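Local coordinates for protein cytochrome P450 (Rhodococcus erythropolis, PDB 3WEC) that hydroxylates the quinoline nitrogen of an aurachin biosynthetic intermediate, acting as a heme-dependent cytochrome P450 monooxygenase, at residues 286-290 with 371-376; 130-135 with 156-160; 276-280 with 378-384; 207-212 with 244-248; 268-272 with 293-297. One frame throughout, in Å; residues are numbered along the deposited sequence.

Overall arrangement
From the N terminus, interaction 2 is the first to close, joining the D and E helices (128-141 and 155-165) round a loop of 20 residues that itself contains helix 148-153. Interaction 4 follows in series and sets the G helix (194-216) against the early part of the long helix 240-271. The C-terminal end of that same helix enters interaction 5, whose closure at 293-297 crosses interactions 1 and 3. Interaction 1, between the K (286-296) and L (364-381) helices, is nested inside the loop closed by interaction 3 between the J helix (273-281) and the end of the L helix. Interaction 1 touches interactions 2, 3 and 5; interaction 4 lies about 31 Å away, centre to centre.

Interaction 1: 286-290 with 371-376; sequences IENAV and LQHFLR
Gln372 and Val290 meet at about a right angle: the methyl CG2 of Val290 rests against Gln372 CG at 3.8 Å, while the glutamine chain runs on, extended past CG, toward Glu287. Its amide NE2 comes up to Glu287 CB and is tied to the opposite backbone through a water. This water accepts from Gln372 NE2 at 2.9 Å and donates to Glu287 O at 2.7 Å, so the amide is held in place without any direct hydrogen bond between the segments. The other Val290 methyl, CG1, lies 3.8 Å from Leu371 CB; chi1 of 162° sets CG1 opposite the backbone N and leaves CG2 for the glutamine. Leu375 sets CD1 against Ala289 CB, 3.7 Å away, and near Ile286 O. The segments belong to the K and L helices of the P450 fold, and the axes of these short segments pass 9.3 Å apart at 113°. The L helix follows the heme-ligating cysteine, and the side chain of Leu371 is about 5 Å from the heme. At the outer end, Ile286 CD1 is modelled 3.0 Å from Arg376 NH2, shorter than a carbon and nitrogen normally approach, so the detail of that pair is doubtful. The Glu287 carboxylate is too far from Arg376 NH2 for a salt bridge and could attract it weakly at most. Behind the first shell, Val279 of the J helix packs on Ile286, Ala289 and Leu375, and Met265 of helix 240-271 also meets Leu375. On another side of the L helix, His373 NE2 is hydrogen-bonded to Asp128 OD2.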
# COMPACT_ATOMS: atom_id res chain seq x y z
N ILE A 286 -15.30 12.23 9.60
CA ILE A 286 -14.00 12.26 8.92
C ILE A 286 -13.28 10.92 8.95
O ILE A 286 -12.65 10.55 7.97
CB ILE A 286 -13.01 13.31 9.48
CG1 ILE A 286 -13.07 13.36 11.02
CG2 ILE A 286 -13.25 14.69 8.87
CD1 ILE A 286 -12.02 12.54 11.76
N GLU A 287 -13.37 10.20 10.07
CA GLU A 287 -12.70 8.91 10.16
C GLU A 287 -13.43 7.84 9.36
O GLU A 287 -12.80 7.04 8.66
CB GLU A 287 -12.35 8.49 11.60
CG GLU A 287 -13.46 8.54 12.64
CD GLU A 287 -13.51 9.85 13.42
OE1 GLU A 287 -14.58 10.50 13.43
OE2 GLU A 287 -12.48 10.25 14.04
N ASN A 288 -14.75 7.87 9.42
CA ASN A 288 -15.62 6.92 8.71
C ASN A 288 -15.52 7.07 7.19
O ASN A 288 -15.61 6.08 6.47
CB ASN A 288 -17.09 7.07 9.15
CG ASN A 288 -17.24 7.31 10.65
OD1 ASN A 288 -16.33 7.79 11.32
ND2 ASN A 288 -18.43 7.03 11.18
N ALA A 289 -15.32 8.31 6.74
CA ALA A 289 -15.10 8.67 5.34
C ALA A 289 -13.81 8.18 4.80
O ALA A 289 -13.70 7.84 3.61
CB ALA A 289 -15.14 10.17 5.19
N VAL A 290 -12.78 8.21 5.65
CA VAL A 290 -11.47 7.73 5.26
C VAL A 290 -11.51 6.20 5.05
O VAL A 290 -11.13 5.71 3.98
CB VAL A 290 -10.40 8.15 6.28
CG1 VAL A 290 -9.15 7.29 6.13
CG2 VAL A 290 -10.08 9.61 6.10
N LEU A 371 -4.39 10.41 6.29
CA LEU A 371 -5.50 10.49 5.39
C LEU A 371 -6.60 11.33 6.01
O LEU A 371 -7.23 12.11 5.31
CB LEU A 371 -6.00 9.07 5.02
CG LEU A 371 -5.11 8.33 4.00
CD1 LEU A 371 -5.53 6.87 3.85
CD2 LEU A 371 -5.08 9.01 2.65
N GLN A 372 -6.79 11.19 7.33
CA GLN A 372 -7.77 11.97 8.12
C GLN A 372 -7.45 13.43 8.23
O GLN A 372 -8.36 14.25 8.09
CB GLN A 372 -7.90 11.43 9.54
CG GLN A 372 -8.54 10.05 9.53
CD GLN A 372 -8.44 9.38 10.86
OE1 GLN A 372 -7.91 9.95 11.82
NE2 GLN A 372 -8.97 8.16 10.94
N HIS A 373 -6.19 13.75 8.52
CA HIS A 373 -5.76 15.16 8.53
C HIS A 373 -5.86 15.74 7.15
O HIS A 373 -6.12 16.94 7.01
CB HIS A 373 -4.31 15.31 8.96
CG HIS A 373 -4.09 15.16 10.42
ND1 HIS A 373 -4.50 16.08 11.30
CD2 HIS A 373 -3.44 14.18 11.15
CE1 HIS A 373 -4.15 15.70 12.54
NE2 HIS A 373 -3.50 14.53 12.44
N PHE A 374 -5.59 14.93 6.13
CA PHE A 374 -5.65 15.44 4.77
C PHE A 374 -7.09 15.80 4.40
O PHE A 374 -7.31 16.87 3.84
CB PHE A 374 -5.10 14.46 3.75
CG PHE A 374 -5.18 14.96 2.33
CD1 PHE A 374 -4.16 15.71 1.79
CD2 PHE A 374 -6.27 14.65 1.52
CE1 PHE A 374 -4.21 16.16 0.48
CE2 PHE A 374 -6.31 15.08 0.21
CZ PHE A 374 -5.30 15.87 -0.30
N LEU A 375 -8.03 14.90 4.69
CA LEU A 375 -9.42 15.10 4.37
C LEU A 375 -10.00 16.31 5.17
O LEU A 375 -10.71 17.14 4.60
CB LEU A 375 -10.21 13.80 4.62
CG LEU A 375 -11.55 13.52 3.92
CD1 LEU A 375 -12.47 12.73 4.85
CD2 LEU A 375 -12.25 14.74 3.37
N ARG A 376 -9.66 16.39 6.47
CA ARG A 376 -10.09 17.45 7.37
C ARG A 376 -9.67 18.84 6.87
O ARG A 376 -10.46 19.79 6.92
CB ARG A 376 -9.58 17.26 8.80
CG ARG A 376 -9.98 18.44 9.70
CD ARG A 376 -9.64 18.30 11.18
NE ARG A 376 -10.27 17.13 11.78
CZ ARG A 376 -9.68 15.95 11.92
NH1 ARG A 376 -8.42 15.76 11.53
NH2 ARG A 376 -10.35 14.95 12.46
O HOH W 1 -10.23 6.38 9.05

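Interaction 2: 130-135 with 156-160; sequences IVLSAA and FPVEV
Val131 and Val160 face each other at one end of this contact, CA atoms 6.2 Å apart, and Ala134 and Phe156 at the other, CA atoms 6.0 Å apart, on two nearly antiparallel helices; the axes of these short segments pass 9.4 Å apart at 153°. The Phe156 ring does most of the touching. With CG swung to the side opposite its backbone N (chi1 169°), the ring reaches across and presents an edge to the alanine helix. Ala134 CB lies in the ring plane beside that edge, 3.6 Å from Phe156 CD1 and equally near CE1. Val131 O lies at the same edge, 3.8 Å from Phe156 CE1, and Ala135 N is 3.4 Å from Phe156 CE1; the two are the acceptor and donor of one helical hydrogen bond. Ala135 CB adds a further contact, 3.9 Å from Phe156 CZ. Alongside, Val160 CG2 meets Ala134 CB at 3.9 Å, so a single alanine methyl is shared by ring and valine. This is the packing of the D and E helices of the P450 fold; Phe156 also touches Ile262 of helix 240-271 and Met370 of the L helix. Glu159, at the margin, directs its carboxylate to a salt bridge with Arg172. No hydrogen bond joins the two segments, which is consistent with apolar packing in which the small alanines let the ring come close to the backbone.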
# COMPACT_ATOMS: atom_id res chain seq x y z
N ILE A 130 3.37 17.40 13.04
CA ILE A 130 4.07 17.39 11.78
C ILE A 130 3.27 16.66 10.67
O ILE A 130 3.48 16.93 9.47
CB ILE A 130 5.52 16.89 11.94
CG1 ILE A 130 5.64 15.45 11.49
CG2 ILE A 130 6.06 17.15 13.36
CD1 ILE A 130 5.94 15.36 10.01
N VAL A 131 2.34 15.78 11.05
CA VAL A 131 1.45 15.16 10.07
C VAL A 131 0.48 16.20 9.53
O VAL A 131 0.28 16.32 8.32
CB VAL A 131 0.64 13.97 10.64
CG1 VAL A 131 -0.35 13.46 9.60
CG2 VAL A 131 1.58 12.85 11.10
N LEU A 132 -0.12 16.95 10.46
CA LEU A 132 -1.01 18.05 10.15
C LEU A 132 -0.34 19.09 9.25
O LEU A 132 -0.94 19.57 8.29
CB LEU A 132 -1.50 18.72 11.44
CG LEU A 132 -2.04 20.15 11.39
CD1 LEU A 132 -3.32 20.24 10.59
CD2 LEU A 132 -2.24 20.72 12.79
N SER A 133 0.90 19.44 9.58
CA SER A 133 1.67 20.44 8.83
C SER A 133 1.83 19.99 7.39
O SER A 133 1.53 20.75 6.44
CB SER A 133 3.03 20.62 9.50
OG SER A 133 3.65 21.80 9.07
N ALA A 134 2.29 18.75 7.22
CA ALA A 134 2.39 18.14 5.91
C ALA A 134 1.02 18.07 5.21
O ALA A 134 0.93 18.39 4.01
CB ALA A 134 3.01 16.76 6.02
N ALA A 135 -0.04 17.68 5.93
CA ALA A 135 -1.38 17.57 5.27
C ALA A 135 -1.84 18.94 4.79
O ALA A 135 -2.22 19.10 3.61
CB ALA A 135 -2.43 16.94 6.18
N PHE A 156 3.45 14.24 0.11
CA PHE A 156 2.89 14.23 1.45
C PHE A 156 3.46 13.03 2.29
O PHE A 156 4.14 13.24 3.31
CB PHE A 156 1.34 14.40 1.38
CG PHE A 156 0.62 14.16 2.67
CD1 PHE A 156 1.10 14.66 3.87
CD2 PHE A 156 -0.54 13.37 2.68
CE1 PHE A 156 0.43 14.42 5.07
CE2 PHE A 156 -1.21 13.13 3.85
CZ PHE A 156 -0.72 13.65 5.06
N PRO A 157 3.27 11.77 1.85
CA PRO A 157 3.95 10.70 2.60
C PRO A 157 5.49 10.77 2.65
O PRO A 157 6.09 10.31 3.65
CB PRO A 157 3.50 9.42 1.85
CG PRO A 157 3.15 9.93 0.49
CD PRO A 157 2.42 11.20 0.81
N VAL A 158 6.13 11.29 1.60
CA VAL A 158 7.60 11.47 1.63
C VAL A 158 7.99 12.43 2.76
O VAL A 158 8.99 12.22 3.44
CB VAL A 158 8.20 12.00 0.28
CG1 VAL A 158 9.62 12.54 0.53
CG2 VAL A 158 8.23 10.90 -0.79
N GLU A 159 7.22 13.50 2.97
CA GLU A 159 7.57 14.43 4.00
C GLU A 159 7.35 13.76 5.34
O GLU A 159 8.21 13.84 6.22
CB GLU A 159 6.78 15.73 3.85
CG GLU A 159 7.35 16.94 4.59
CD GLU A 159 8.87 17.13 4.43
OE1 GLU A 159 9.56 16.24 3.84
OE2 GLU A 159 9.39 18.17 4.90
N VAL A 160 6.24 13.03 5.48
CA VAL A 160 5.90 12.42 6.77
C VAL A 160 6.90 11.34 7.22
O VAL A 160 7.33 11.30 8.40
CB VAL A 160 4.47 11.83 6.79
CG1 VAL A 160 4.21 11.10 8.10
CG2 VAL A 160 3.40 12.92 6.61

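Interaction 3: 276-280 with 378-384; sequences FEQVR and LSQRYRS
Phe276 points its ring edge at the end of the L helix and the turn that follows. Near the ring plane lie two successive carbonyls: Phe276 CE2 is 3.3 Å from Arg383 O and 3.4 Å from Tyr382 O, an approach that sets aromatic hydrogens, slightly positive, toward carbonyl oxygens. Phe276 CZ is also 3.7 Å from Ser379 CA, and Phe276 CE1 is 4.1 Å from Leu378 CD1. The first torsion puts CG opposite the backbone N (chi1 -178°), from where the ring reaches the 378-384 segment. Arg280 lies along Ser379, its CB 3.5 Å from Ser379 O, then bends at chi3. Its guanidinium and that of Arg383 stand almost perpendicular, planes 84° apart, with NH1 of Arg383 above one face of the Arg280 group. The modelled 3.0 Å between Arg280 NH2 and Arg383 NH1 joins two donors and is doubtful in detail; the like charges may repel, perhaps eased by nearby Glu277. Ser379 OG turns to Leu375 O within its own helix. Around the contact, Val139 of helix 128-141 touches Leu378, the Phe276 ring meets that of Phe269 on helix 240-271, and Arg383 and Ser384 hydrogen-bond through their backbones to Ser410 in the strand 407-410.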
# COMPACT_ATOMS: atom_id res chain seq x y z
N PHE A 276 -19.02 14.45 -0.15
CA PHE A 276 -18.06 15.45 0.28
C PHE A 276 -18.78 16.51 1.10
O PHE A 276 -18.34 16.84 2.20
CB PHE A 276 -17.36 16.08 -0.93
CG PHE A 276 -16.32 17.10 -0.55
CD1 PHE A 276 -15.16 16.72 0.13
CD2 PHE A 276 -16.51 18.44 -0.86
CE1 PHE A 276 -14.20 17.66 0.48
CE2 PHE A 276 -15.55 19.38 -0.51
CZ PHE A 276 -14.40 18.99 0.16
N GLU A 277 -19.90 17.01 0.57
CA GLU A 277 -20.74 17.97 1.27
C GLU A 277 -21.06 17.51 2.71
O GLU A 277 -20.95 18.30 3.66
CB GLU A 277 -22.02 18.29 0.47
CG GLU A 277 -21.91 19.58 -0.33
CD GLU A 277 -22.81 19.62 -1.56
OE1 GLU A 277 -24.02 19.32 -1.45
OE2 GLU A 277 -22.30 19.99 -2.64
N GLN A 278 -21.42 16.23 2.84
CA GLN A 278 -21.62 15.57 4.14
C GLN A 278 -20.43 15.74 5.09
O GLN A 278 -20.62 16.04 6.27
CB GLN A 278 -21.87 14.07 3.94
CG GLN A 278 -23.02 13.73 3.02
CD GLN A 278 -24.32 13.45 3.76
OE1 GLN A 278 -24.87 14.32 4.45
NE2 GLN A 278 -24.81 12.22 3.63
N VAL A 279 -19.21 15.53 4.58
CA VAL A 279 -17.99 15.64 5.39
C VAL A 279 -17.75 17.08 5.93
O VAL A 279 -17.53 17.30 7.17
CB VAL A 279 -16.74 15.09 4.66
CG1 VAL A 279 -15.47 15.35 5.47
CG2 VAL A 279 -16.89 13.60 4.36
N ARG A 280 -17.68 18.04 4.99
CA ARG A 280 -17.52 19.47 5.33
C ARG A 280 -18.61 19.99 6.31
O ARG A 280 -18.34 20.86 7.17
CB ARG A 280 -17.43 20.38 4.07
CG ARG A 280 -17.21 21.87 4.40
CD ARG A 280 -17.33 22.81 3.20
NE ARG A 280 -18.71 22.98 2.77
CZ ARG A 280 -19.33 22.16 1.93
NH1 ARG A 280 -18.69 21.11 1.42
NH2 ARG A 280 -20.60 22.38 1.60
N LEU A 378 -8.78 19.44 3.72
CA LEU A 378 -9.44 19.46 2.44
C LEU A 378 -10.86 20.02 2.50
O LEU A 378 -11.24 20.90 1.73
CB LEU A 378 -9.54 18.03 1.91
CG LEU A 378 -9.21 17.67 0.45
CD1 LEU A 378 -10.28 16.73 -0.11
CD2 LEU A 378 -8.94 18.84 -0.49
N SER A 379 -11.66 19.45 3.40
CA SER A 379 -13.07 19.77 3.52
C SER A 379 -13.27 21.09 4.20
O SER A 379 -14.24 21.76 3.93
CB SER A 379 -13.80 18.68 4.31
OG SER A 379 -13.13 18.45 5.55
N GLN A 380 -12.34 21.46 5.08
CA GLN A 380 -12.39 22.77 5.76
C GLN A 380 -12.00 23.89 4.80
O GLN A 380 -12.62 24.93 4.79
CB GLN A 380 -11.52 22.77 7.02
CG GLN A 380 -12.05 21.89 8.16
CD GLN A 380 -11.23 22.00 9.46
OE1 GLN A 380 -10.00 22.10 9.44
NE2 GLN A 380 -11.93 21.97 10.59
N ARG A 381 -11.01 23.65 3.95
CA ARG A 381 -10.54 24.62 2.97
C ARG A 381 -11.44 24.81 1.71
O ARG A 381 -11.58 25.92 1.19
CB ARG A 381 -9.12 24.23 2.53
CG ARG A 381 -8.45 25.33 1.73
CD ARG A 381 -6.93 25.22 1.64
NE ARG A 381 -6.51 26.47 1.02
CZ ARG A 381 -6.29 27.60 1.71
NH1 ARG A 381 -6.33 27.60 3.04
NH2 ARG A 381 -5.97 28.70 1.05
N TYR A 382 -12.04 23.73 1.21
CA TYR A 382 -12.68 23.74 -0.12
C TYR A 382 -14.15 23.31 -0.08
O TYR A 382 -14.52 22.39 0.64
CB TYR A 382 -11.89 22.86 -1.14
CG TYR A 382 -10.43 23.28 -1.32
CD1 TYR A 382 -10.12 24.56 -1.79
CD2 TYR A 382 -9.37 22.41 -1.02
CE1 TYR A 382 -8.81 24.96 -1.95
CE2 TYR A 382 -8.03 22.81 -1.18
CZ TYR A 382 -7.77 24.11 -1.65
OH TYR A 382 -6.50 24.58 -1.84
N ARG A 383 -14.98 24.01 -0.85
CA ARG A 383 -16.40 23.64 -0.98
C ARG A 383 -16.64 22.53 -2.02
O ARG A 383 -17.54 21.70 -1.85
CB ARG A 383 -17.31 24.86 -1.24
CG ARG A 383 -17.63 25.18 -2.71
CD ARG A 383 -19.10 25.55 -2.97
NE ARG A 383 -19.72 26.24 -1.84
CZ ARG A 383 -20.29 25.62 -0.80
NH1 ARG A 383 -20.35 24.30 -0.75
NH2 ARG A 383 -20.80 26.33 0.19
N SER A 384 -15.83 22.52 -3.08
CA SER A 384 -15.96 21.52 -4.14
C SER A 384 -14.58 21.11 -4.66
O SER A 384 -13.60 21.88 -4.61
CB SER A 384 -16.83 22.04 -5.28
OG SER A 384 -16.13 22.99 -6.04

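Interaction 4: 207-212 with 244-248; sequences SIDYFR and AATCL
Phe211 has its ring sandwiched: Cys247 CB sits over one face and Tyr210 CD2 over the opposite one, the latter toward the rim. The cysteine approach is a CH-pi contact, with Cys247 CB 3.4 Å from the centroid of the Phe211 ring and 13° off its normal. Cys247 SG, turned opposite its own carbonyl carbon (chi1 -66°), follows on the same face at 4.5 Å from that centroid, a longer sulfur-aromatic contact. The edge of the Tyr210 ring is met in plane by Phe211 CE1. Further along, Ala244 is set against the other helix, whose Phe211 CA is 4.9 Å from Ala244 CA. Its methyl fits beside the helical hydrogen bond from Arg212 N to Ile208 O, Ala244 CB lying 3.6 Å from Arg212 N and 3.8 Å from Ile208 O. Ile208 CD1 meets Leu248 CD1 at 3.8 Å, and Leu248 CD2 is 3.7 Å from Ser207 OG, a hydroxyl engaged with Ala203 O of its own helix. These segments are from helices 194-216 (G) and 240-271, crossing at 125° with the axes of the short segments 8.5 Å apart. The Arg212 guanidinium carries Ile208 CG2 over one face; Asp209 OD1 at its edge and Asp241 at NE probably balance its charge. Small residues opposite the ring and no hydrogen bond between the segments are consistent with close apolar packing, while the Arg212-Asp241 bridge links the two helices just beyond it.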
# COMPACT_ATOMS: atom_id res chain seq x y z
N SER A 207 20.26 3.31 -0.59
CA SER A 207 19.43 3.71 0.54
C SER A 207 19.58 2.68 1.68
O SER A 207 19.48 3.01 2.88
CB SER A 207 17.94 3.87 0.14
OG SER A 207 17.41 2.65 -0.33
N ILE A 208 19.85 1.44 1.30
CA ILE A 208 20.28 0.46 2.26
C ILE A 208 21.69 0.80 2.82
O ILE A 208 21.91 0.67 4.04
CB ILE A 208 20.20 -0.98 1.68
CG1 ILE A 208 18.74 -1.45 1.70
CG2 ILE A 208 21.10 -1.95 2.47
CD1 ILE A 208 18.52 -2.72 0.91
N ASP A 209 22.62 1.22 1.95
CA ASP A 209 23.97 1.64 2.41
C ASP A 209 23.85 2.77 3.43
O ASP A 209 24.36 2.69 4.58
CB ASP A 209 24.86 2.13 1.24
CG ASP A 209 26.03 1.19 0.96
OD1 ASP A 209 25.79 0.03 0.53
OD2 ASP A 209 27.19 1.61 1.17
N TYR A 210 23.16 3.83 3.00
CA TYR A 210 22.89 4.98 3.81
C TYR A 210 22.19 4.63 5.14
O TYR A 210 22.56 5.15 6.19
CB TYR A 210 22.04 5.94 3.02
CG TYR A 210 21.47 7.02 3.85
CD1 TYR A 210 22.20 8.17 4.08
CD2 TYR A 210 20.21 6.92 4.40
CE1 TYR A 210 21.71 9.18 4.86
CE2 TYR A 210 19.71 7.94 5.19
CZ TYR A 210 20.49 9.06 5.41
OH TYR A 210 20.07 10.11 6.18
N PHE A 211 21.18 3.77 5.10
CA PHE A 211 20.45 3.41 6.33
C PHE A 211 21.31 2.72 7.38
O PHE A 211 21.24 3.11 8.54
CB PHE A 211 19.11 2.69 6.08
CG PHE A 211 17.97 3.62 5.74
CD1 PHE A 211 17.72 4.76 6.52
CD2 PHE A 211 17.13 3.36 4.65
CE1 PHE A 211 16.66 5.63 6.20
CE2 PHE A 211 16.11 4.25 4.31
CZ PHE A 211 15.87 5.38 5.10
N ARG A 212 22.13 1.75 6.99
CA ARG A 212 23.16 1.13 7.87
C ARG A 212 23.96 2.18 8.64
O ARG A 212 23.96 2.22 9.87
CB ARG A 212 24.17 0.30 7.08
CG ARG A 212 23.61 -0.89 6.34
CD ARG A 212 24.78 -1.79 5.97
NE ARG A 212 24.34 -2.96 5.20
CZ ARG A 212 24.44 -3.09 3.88
NH1 ARG A 212 24.01 -4.22 3.32
NH2 ARG A 212 24.95 -2.13 3.09
N ALA A 244 18.41 -1.64 8.52
CA ALA A 244 18.49 -0.94 7.23
C ALA A 244 17.45 -1.47 6.23
O ALA A 244 16.81 -0.68 5.50
CB ALA A 244 19.87 -1.06 6.67
N ALA A 245 17.27 -2.79 6.20
CA ALA A 245 16.24 -3.37 5.34
C ALA A 245 14.79 -2.96 5.70
O ALA A 245 14.01 -2.63 4.79
CB ALA A 245 16.40 -4.88 5.23
N THR A 246 14.47 -2.97 7.00
CA THR A 246 13.28 -2.36 7.58
C THR A 246 13.07 -0.88 7.25
O THR A 246 11.97 -0.45 6.89
CB THR A 246 13.33 -2.45 9.14
OG1 THR A 246 13.40 -3.80 9.52
CG2 THR A 246 12.13 -1.77 9.73
N CYS A 247 14.10 -0.08 7.41
CA CYS A 247 13.99 1.32 6.92
C CYS A 247 13.52 1.45 5.46
O CYS A 247 12.56 2.21 5.16
CB CYS A 247 15.26 2.11 7.23
SG CYS A 247 15.48 2.32 9.03
N LEU A 248 14.15 0.68 4.57
CA LEU A 248 13.76 0.67 3.15
C LEU A 248 12.31 0.15 3.02
O LEU A 248 11.53 0.68 2.21
CB LEU A 248 14.65 -0.28 2.34
CG LEU A 248 14.99 -0.12 0.84
CD1 LEU A 248 14.97 -1.46 0.16
CD2 LEU A 248 14.19 0.86 0.01

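Interaction 5: 268-272 with 293-297; sequences TFSRH and VLRFE
Thr268 and His272 meet Phe296 and Glu297 in a largely van der Waals contact between two helix ends, with opposite charges nearby: the C-terminal turn of the long helix 240-271 and that of the K helix. Thr268 carries both sides of it. Its methyl CG2, placed opposite the backbone N, lies 3.8 Å from Phe296 CD2, and its hydroxyl OG1 is 3.6 Å from Glu297 CG. That hydroxyl is already bonded to Asn264 O one turn back in its helix, and its approach to Glu297 CG is a van der Waals contact. His272, approaching Phe296 from the opposite direction, brings NE2 to 4.1 Å from Phe296 CE2; the ring planes stand 84° apart, with centroids 5.8 Å distant, in an oblique pairing. His272 is the residue where helix 240-271 ends and the position just ahead of the J helix, which places this ring at the junction of the two. The K helix bears the P450 ExxR motif: Glu292 and Arg295 form a salt bridge next to this contact, and Phe296, one residue later, has a cation-pi partner in Arg333. Phe269 CE2 is 4.2 Å from Val293 CG2, and the Val293 side chain is about 10 Å from the heme. Arg271 NH1 and Glu297 OE2 carry opposite charges at 4.2 Å, beyond a salt bridge, with OE2 at the guanidinium edge, near its plane. The firmer partners are Glu389 for Arg271 NE, and Arg400 together with the Tyr27 hydroxyl for Glu297 OE1.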
# COMPACT_ATOMS: atom_id res chain seq x y z
N THR A 268 -12.85 10.27 -6.16
CA THR A 268 -14.13 9.84 -5.56
C THR A 268 -15.02 10.99 -5.05
O THR A 268 -16.23 11.00 -5.28
CB THR A 268 -13.86 8.79 -4.45
OG1 THR A 268 -12.99 7.79 -4.96
CG2 THR A 268 -15.14 8.12 -3.96
N PHE A 269 -14.46 11.98 -4.37
CA PHE A 269 -15.27 13.16 -4.02
C PHE A 269 -15.64 14.05 -5.22
O PHE A 269 -16.60 14.82 -5.14
CB PHE A 269 -14.62 13.96 -2.89
CG PHE A 269 -14.70 13.28 -1.54
CD1 PHE A 269 -15.92 12.88 -1.01
CD2 PHE A 269 -13.55 13.04 -0.81
CE1 PHE A 269 -15.99 12.26 0.22
CE2 PHE A 269 -13.62 12.41 0.43
CZ PHE A 269 -14.84 12.02 0.94
N SER A 270 -14.92 13.94 -6.33
CA SER A 270 -15.26 14.62 -7.58
C SER A 270 -16.50 13.95 -8.17
O SER A 270 -17.45 14.61 -8.61
CB SER A 270 -14.10 14.52 -8.58
OG SER A 270 -14.35 15.30 -9.76
N ARG A 271 -16.48 12.62 -8.15
CA ARG A 271 -17.59 11.86 -8.67
C ARG A 271 -18.83 11.87 -7.77
O ARG A 271 -19.92 11.62 -8.26
CB ARG A 271 -17.12 10.44 -8.96
CG ARG A 271 -16.34 10.34 -10.26
CD ARG A 271 -15.59 9.03 -10.28
NE ARG A 271 -14.82 8.87 -11.51
CZ ARG A 271 -14.00 7.84 -11.74
NH1 ARG A 271 -13.85 6.88 -10.82
NH2 ARG A 271 -13.33 7.77 -12.86
N HIS A 272 -18.68 12.14 -6.47
CA HIS A 272 -19.83 12.12 -5.52
C HIS A 272 -19.84 13.34 -4.63
O HIS A 272 -19.55 13.25 -3.43
CB HIS A 272 -19.84 10.81 -4.69
CG HIS A 272 -19.68 9.53 -5.52
ND1 HIS A 272 -20.72 8.96 -6.19
CD2 HIS A 272 -18.57 8.73 -5.76
CE1 HIS A 272 -20.27 7.85 -6.83
NE2 HIS A 272 -18.96 7.71 -6.55
N VAL A 293 -13.46 5.62 1.70
CA VAL A 293 -12.58 5.79 0.54
C VAL A 293 -11.75 4.50 0.38
O VAL A 293 -11.75 3.85 -0.68
CB VAL A 293 -11.69 7.07 0.72
CG1 VAL A 293 -10.65 7.22 -0.35
CG2 VAL A 293 -12.57 8.32 0.78
N LEU A 294 -11.10 4.10 1.46
CA LEU A 294 -10.14 2.98 1.42
C LEU A 294 -10.86 1.69 1.03
O LEU A 294 -10.26 0.85 0.32
CB LEU A 294 -9.41 2.81 2.76
CG LEU A 294 -8.22 3.71 3.11
CD1 LEU A 294 -7.94 3.65 4.59
CD2 LEU A 294 -6.93 3.40 2.39
N ARG A 295 -12.12 1.58 1.46
CA ARG A 295 -12.99 0.46 1.06
C ARG A 295 -13.41 0.53 -0.42
O ARG A 295 -13.26 -0.46 -1.14
CB ARG A 295 -14.24 0.35 1.95
CG ARG A 295 -15.01 -0.93 1.69
CD ARG A 295 -16.45 -0.89 2.19
NE ARG A 295 -17.33 0.12 1.61
CZ ARG A 295 -17.96 0.03 0.43
NH1 ARG A 295 -17.82 -1.02 -0.36
NH2 ARG A 295 -18.77 1.01 0.04
N PHE A 296 -13.96 1.67 -0.82
CA PHE A 296 -14.47 1.93 -2.19
C PHE A 296 -13.35 1.98 -3.22
O PHE A 296 -13.52 1.54 -4.34
CB PHE A 296 -15.25 3.26 -2.21
CG PHE A 296 -16.09 3.46 -3.44
CD1 PHE A 296 -17.29 2.78 -3.61
CD2 PHE A 296 -15.71 4.38 -4.41
CE1 PHE A 296 -18.08 2.99 -4.76
CE2 PHE A 296 -16.50 4.59 -5.56
CZ PHE A 296 -17.70 3.90 -5.72
N GLU A 297 -12.22 2.58 -2.86
CA GLU A 297 -11.13 2.69 -3.82
C GLU A 297 -9.79 2.39 -3.13
O GLU A 297 -9.02 3.30 -2.87
CB GLU A 297 -11.09 4.08 -4.48
CG GLU A 297 -12.19 4.37 -5.50
CD GLU A 297 -11.93 3.79 -6.88
OE1 GLU A 297 -10.99 2.99 -7.04
OE2 GLU A 297 -12.70 4.11 -7.82